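Local coordinates for protein nitroalkane oxidase (Podospora anserina, PDB 3MKH) that oxidises nitroalkanes to aldehydes or ketones, releasing nitrite and hydrogen peroxide, with FAD as cofactor and a substrate carbanion as intermediate, at residues P66-T71 with P105-A110; A115-P120 with I208-R213. All coordinates share one frame; numbering follows the deposited sequence.

How the interactions relate
Interactions 1 and 2 lie side by side, their centres about 12 Å apart, where the N-terminal helices meet the beta domain. Leu118 of segment 115-120 and Ile106 of segment 105-110 join them. Leu118 CD2 packs on His68 CB at 3.6 Å and Leu118 CD1 on Ile106 CG2 at 3.7 Å, while Ile106 CD1 meets Leu210 CD2 at 4.0 Å. The polar histidine contact of interaction 1 thus adjoins interaction 2 through the apolar residues Leu118 and Leu210. Both stand back from the flavin: the side chains of Ile106 and Leu210 are about 14 and 13 Å from FAD, and each is about 9 Å from that of Leu132, an FAD-binding residue.

Interaction 1. Residues P66-T71 with P105-A110; sequences PAHGGT and PINLAA
His68 NE2 and the carbonyl of Ala110 share one water, whose oxygen lies 2.9 Å from His68 NE2 in the plane of the imidazole. The same water donates to Ala110 O at 3.1 Å, so a loop side chain and a chain leaving a helix are tied together through solvent. The ring also makes direct contacts. His68 CE1 comes 3.5 Å from Asn107 O, which sits at the ring edge in the ring plane, and 3.6 Å from Ile106 O, which approaches obliquely. Ile106 O also accepts a bond from Ala110 N at 3.0 Å. A carbon between two ring nitrogens carries a slightly positive hydrogen, so carbonyls toward the end of a helix probably make congenial neighbours for it.

The helix is 90-109, in the N-terminal helical domain of the acyl-CoA dehydrogenase fold; segment 66-71 belongs to the loop between helices 48-56 and 75-88. His68 reaches across with CG anti to its own carbonyl carbon (chi1 -58°), which carries the imidazole over to the helix end. There the methyl of Ala110, small enough to admit the ring, lies 3.5 Å from His68 NE2. The amide of Asn107 crosses the ring obliquely, its plane 17° from that of the imidazole, and the side chain also packs against Ile64 and Ser65. Behind the histidine the loop turns tightly: Gly69 N bonds to Pro66 O at 3.1 Å, and Gly69 takes a positive phi of 90°, at which a CB would press on the preceding carbonyl oxygen.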
loop_
_atom_site.group_PDB
_atom_site.type_symbol
_atom_site.label_atom_id
_atom_site.label_comp_id
_atom_site.label_asym_id
_atom_site.label_seq_id
_atom_site.Cartn_x
_atom_site.Cartn_y
_atom_site.Cartn_z
ATOM N N PRO A 66 -41.244 -2.670 9.361
ATOM C CA PRO A 66 -42.610 -3.218 9.384
ATOM C C PRO A 66 -43.266 -3.089 10.750
ATOM O O PRO A 66 -44.484 -2.943 10.830
ATOM C CB PRO A 66 -42.397 -4.694 9.052
ATOM C CG PRO A 66 -41.164 -4.675 8.140
ATOM C CD PRO A 66 -40.273 -3.610 8.775
ATOM N N ALA A 67 -42.463 -3.118 11.812
ATOM C CA ALA A 67 -43.014 -3.003 13.151
ATOM C C ALA A 67 -43.718 -1.668 13.366
ATOM O O ALA A 67 -44.578 -1.559 14.242
ATOM C CB ALA A 67 -41.927 -3.243 14.212
ATOM N N HIS A 68 -43.366 -0.651 12.573
ATOM C CA HIS A 68 -44.038 0.644 12.680
ATOM C C HIS A 68 -44.916 1.002 11.488
ATOM O O HIS A 68 -45.217 2.177 11.252
ATOM C CB HIS A 68 -43.020 1.749 12.975
ATOM C CG HIS A 68 -42.245 1.483 14.223
ATOM N ND1 HIS A 68 -40.945 1.025 14.211
ATOM C CD2 HIS A 68 -42.621 1.514 15.523
ATOM C CE1 HIS A 68 -40.540 0.821 15.454
ATOM N NE2 HIS A 68 -41.538 1.116 16.268
ATOM N N GLY A 69 -45.327 -0.012 10.737
ATOM C CA GLY A 69 -46.211 0.208 9.609
ATOM C C GLY A 69 -45.495 0.476 8.297
ATOM O O GLY A 69 -46.145 0.725 7.277
ATOM N N GLY A 70 -44.163 0.460 8.326
ATOM C CA GLY A 70 -43.377 0.666 7.121
ATOM C C GLY A 70 -43.173 -0.613 6.336
ATOM O O GLY A 70 -43.647 -1.675 6.721
ATOM N N THR A 71 -42.469 -0.535 5.217
ATOM C CA THR A 71 -42.281 -1.736 4.422
ATOM C C THR A 71 -40.802 -2.066 4.302
ATOM O O THR A 71 -40.377 -2.731 3.364
ATOM C CB THR A 71 -42.926 -1.591 3.036
ATOM O OG1 THR A 71 -42.375 -0.450 2.376
ATOM C CG2 THR A 71 -44.426 -1.393 3.188
ATOM N N PRO A 105 -33.064 5.578 14.473
ATOM C CA PRO A 105 -33.228 5.489 15.932
ATOM C C PRO A 105 -34.665 5.224 16.344
ATOM O O PRO A 105 -34.901 4.546 17.337
ATOM C CB PRO A 105 -32.778 6.872 16.422
ATOM C CG PRO A 105 -31.795 7.308 15.365
ATOM C CD PRO A 105 -32.427 6.847 14.074
ATOM N N ILE A 106 -35.611 5.745 15.574
ATOM C CA ILE A 106 -37.024 5.510 15.818
ATOM C C ILE A 106 -37.429 4.057 15.501
ATOM O O ILE A 106 -38.186 3.453 16.261
ATOM C CB ILE A 106 -37.896 6.532 15.077
ATOM C CG1 ILE A 106 -37.558 7.939 15.588
ATOM C CG2 ILE A 106 -39.370 6.262 15.331
ATOM C CD1 ILE A 106 -38.171 9.046 14.793
ATOM N N ASN A 107 -36.912 3.497 14.407
ATOM C CA ASN A 107 -37.083 2.068 14.132
ATOM C C ASN A 107 -36.543 1.247 15.294
ATOM O O ASN A 107 -37.119 0.216 15.660
ATOM C CB ASN A 107 -36.326 1.646 12.868
ATOM C CG ASN A 107 -37.009 2.090 11.596
ATOM O OD1 ASN A 107 -36.358 2.292 10.570
ATOM N ND2 ASN A 107 -38.318 2.242 11.650
ATOM N N LEU A 108 -35.427 1.695 15.870
ATOM C CA LEU A 108 -34.760 0.928 16.928
ATOM C C LEU A 108 -35.419 1.051 18.311
ATOM O O LEU A 108 -35.384 0.104 19.089
ATOM C CB LEU A 108 -33.271 1.281 17.028
ATOM C CG LEU A 108 -32.388 0.970 15.808
ATOM C CD1 LEU A 108 -31.002 1.559 15.991
ATOM C CD2 LEU A 108 -32.302 -0.529 15.551
ATOM N N ALA A 109 -36.030 2.193 18.616
ATOM C CA ALA A 109 -36.371 2.475 20.017
ATOM C C ALA A 109 -37.740 3.104 20.266
ATOM O O ALA A 109 -38.081 3.407 21.404
ATOM C CB ALA A 109 -35.279 3.344 20.656
ATOM N N ALA A 110 -38.513 3.317 19.213
ATOM C CA ALA A 110 -39.785 4.003 19.360
ATOM C C ALA A 110 -40.628 3.344 20.452
ATOM O O ALA A 110 -40.602 2.125 20.611
ATOM C CB ALA A 110 -40.542 3.994 18.047
HETATM O O HOH W 1 -39.934 0.071 18.450
#

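Interaction 2. Residues A115-P120 with I208-R213; sequences AEFLAP and IILVTR
Phe117 lies with one ring face against Leu210, whose CD1 methyl stands 3.7 Å from the ring centroid and 15° off the ring normal, a CH-pi contact. The methyl is displaced toward the rim on the CB side, where Leu210 CD1 comes 3.6 Å from Phe117 CG. Thr212 meets the same ring differently: its CG2 methyl lies in the ring plane at the edge, 3.5 Å from Phe117 CD2 and 3.7 Å from Phe117 CE2. Two methyls, one over a face and one at an edge, probably restrict how far the ring can tilt toward Leu210 or slide toward Thr212. Leu210 delivers its methyl through an extended side chain, with CD1 anti to CA (chi2 -177°).

Phe117 comes from the short, weakly bonded helix 115-118, which follows the long helix 90-109, and Leu210 and Thr212 from strand 206-212, so the contact seats the N-terminal helical domain of the acyl-CoA dehydrogenase fold on its central beta domain. Replacing Phe117 by an alanine would probably open a gap beside the strand and leave the methyls of Leu210 and Thr212 without their shared aromatic partner.

Further out, Leu210 also rests on His114 and Cys186, and its backbone pairs with Asn254, which touches Phe117 as well. A threonine suits position 212 because its two branches do different work: the CG2 methyl meets the ring while OG1 caps a backbone N at the start of helix 213-219, and Asp215 OD2 takes the N-H of Thr212. Beyond it Arg213 forms salt bridges with Asp217 and Asp178, and on the other segment Glu116 pairs with Lys253.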
loop_
_atom_site.group_PDB
_atom_site.type_symbol
_atom_site.label_atom_id
_atom_site.label_comp_id
_atom_site.label_asym_id
_atom_site.label_seq_id
_atom_site.Cartn_x
_atom_site.Cartn_y
_atom_site.Cartn_z
ATOM N N ALA A 115 -45.624 7.110 17.533
ATOM C CA ALA A 115 -46.238 6.780 16.252
ATOM C C ALA A 115 -46.641 8.050 15.525
ATOM O O ALA A 115 -46.542 8.125 14.295
ATOM C CB ALA A 115 -47.444 5.862 16.446
ATOM N N GLU A 116 -47.091 9.052 16.278
ATOM C CA GLU A 116 -47.504 10.311 15.665
ATOM C C GLU A 116 -46.355 11.005 14.922
ATOM O O GLU A 116 -46.596 11.767 13.981
ATOM C CB GLU A 116 -48.106 11.273 16.696
ATOM C CG GLU A 116 -47.192 11.604 17.870
ATOM C CD GLU A 116 -47.714 12.770 18.707
ATOM O OE1 GLU A 116 -48.012 13.832 18.125
ATOM O OE2 GLU A 116 -47.820 12.627 19.944
ATOM N N PHE A 117 -45.119 10.756 15.353
ATOM C CA PHE A 117 -43.972 11.440 14.750
ATOM C C PHE A 117 -43.636 10.848 13.393
ATOM O O PHE A 117 -43.127 11.544 12.515
ATOM C CB PHE A 117 -42.735 11.360 15.645
ATOM C CG PHE A 117 -42.859 12.127 16.923
ATOM C CD1 PHE A 117 -43.330 11.508 18.073
ATOM C CD2 PHE A 117 -42.498 13.468 16.980
ATOM C CE1 PHE A 117 -43.447 12.211 19.266
ATOM C CE2 PHE A 117 -42.605 14.177 18.172
ATOM C CZ PHE A 117 -43.085 13.538 19.320
ATOM N N LEU A 118 -43.925 9.558 13.242
ATOM C CA LEU A 118 -43.631 8.822 12.028
ATOM C C LEU A 118 -44.685 9.056 10.954
ATOM O O LEU A 118 -44.432 8.837 9.773
ATOM C CB LEU A 118 -43.568 7.330 12.344
ATOM C CG LEU A 118 -42.293 6.543 12.079
ATOM C CD1 LEU A 118 -41.057 7.414 12.238
ATOM C CD2 LEU A 118 -42.240 5.301 12.986
ATOM N N ALA A 119 -45.869 9.497 11.364
ATOM C CA ALA A 119 -46.998 9.608 10.438
ATOM C C ALA A 119 -46.692 10.320 9.108
ATOM O O ALA A 119 -47.090 9.835 8.038
ATOM C CB ALA A 119 -48.198 10.251 11.126
ATOM N N PRO A 120 -46.012 11.479 9.165
ATOM C CA PRO A 120 -45.736 12.200 7.914
ATOM C C PRO A 120 -44.906 11.388 6.916
ATOM O O PRO A 120 -44.974 11.656 5.714
ATOM C CB PRO A 120 -44.952 13.427 8.386
ATOM C CG PRO A 120 -45.423 13.644 9.791
ATOM C CD PRO A 120 -45.598 12.253 10.346
ATOM N N ILE A 208 -31.440 10.623 23.350
ATOM C CA ILE A 208 -31.903 11.088 22.046
ATOM C C ILE A 208 -33.283 11.716 22.229
ATOM O O ILE A 208 -34.197 11.100 22.804
ATOM C CB ILE A 208 -31.974 9.954 21.008
ATOM C CG1 ILE A 208 -30.604 9.280 20.861
ATOM C CG2 ILE A 208 -32.482 10.494 19.652
ATOM C CD1 ILE A 208 -30.591 8.130 19.864
ATOM N N ILE A 209 -33.431 12.954 21.773
ATOM C CA ILE A 209 -34.711 13.659 21.893
ATOM C C ILE A 209 -35.157 14.103 20.520
ATOM O O ILE A 209 -34.367 14.680 19.770
ATOM C CB ILE A 209 -34.592 14.901 22.813
ATOM C CG1 ILE A 209 -33.968 14.499 24.152
ATOM C CG2 ILE A 209 -35.943 15.567 23.016
ATOM C CD1 ILE A 209 -33.952 15.610 25.178
ATOM N N LEU A 210 -36.416 13.828 20.190
ATOM C CA LEU A 210 -36.993 14.273 18.938
ATOM C C LEU A 210 -37.230 15.776 18.952
ATOM O O LEU A 210 -37.593 16.349 19.979
ATOM C CB LEU A 210 -38.305 13.530 18.638
ATOM C CG LEU A 210 -38.207 12.001 18.586
ATOM C CD1 LEU A 210 -39.556 11.357 18.207
ATOM C CD2 LEU A 210 -37.069 11.568 17.641
ATOM N N VAL A 211 -37.002 16.401 17.802
ATOM C CA VAL A 211 -37.354 17.799 17.578
ATOM C C VAL A 211 -37.999 17.923 16.198
ATOM O O VAL A 211 -37.366 17.637 15.174
ATOM C CB VAL A 211 -36.117 18.731 17.642
ATOM C CG1 VAL A 211 -36.512 20.176 17.293
ATOM C CG2 VAL A 211 -35.472 18.669 19.019
ATOM N N THR A 212 -39.256 18.357 16.170
ATOM C CA THR A 212 -39.988 18.482 14.916
ATOM C C THR A 212 -40.000 19.936 14.478
ATOM O O THR A 212 -39.749 20.836 15.282
ATOM C CB THR A 212 -41.454 17.993 15.042
ATOM O OG1 THR A 212 -42.193 18.879 15.901
ATOM C CG2 THR A 212 -41.503 16.584 15.604
ATOM N N ARG A 213 -40.289 20.167 13.205
ATOM C CA ARG A 213 -40.454 21.538 12.731
ATOM C C ARG A 213 -41.572 22.248 13.518
ATOM O O ARG A 213 -41.452 23.423 13.843
ATOM C CB ARG A 213 -40.723 21.570 11.226
ATOM C CG ARG A 213 -41.038 22.962 10.683
ATOM C CD ARG A 213 -39.982 24.021 11.058
ATOM N NE ARG A 213 -40.273 25.249 10.311
ATOM C CZ ARG A 213 -39.834 25.493 9.079
ATOM N NH1 ARG A 213 -39.031 24.623 8.476
ATOM N NH2 ARG A 213 -40.184 26.611 8.453
#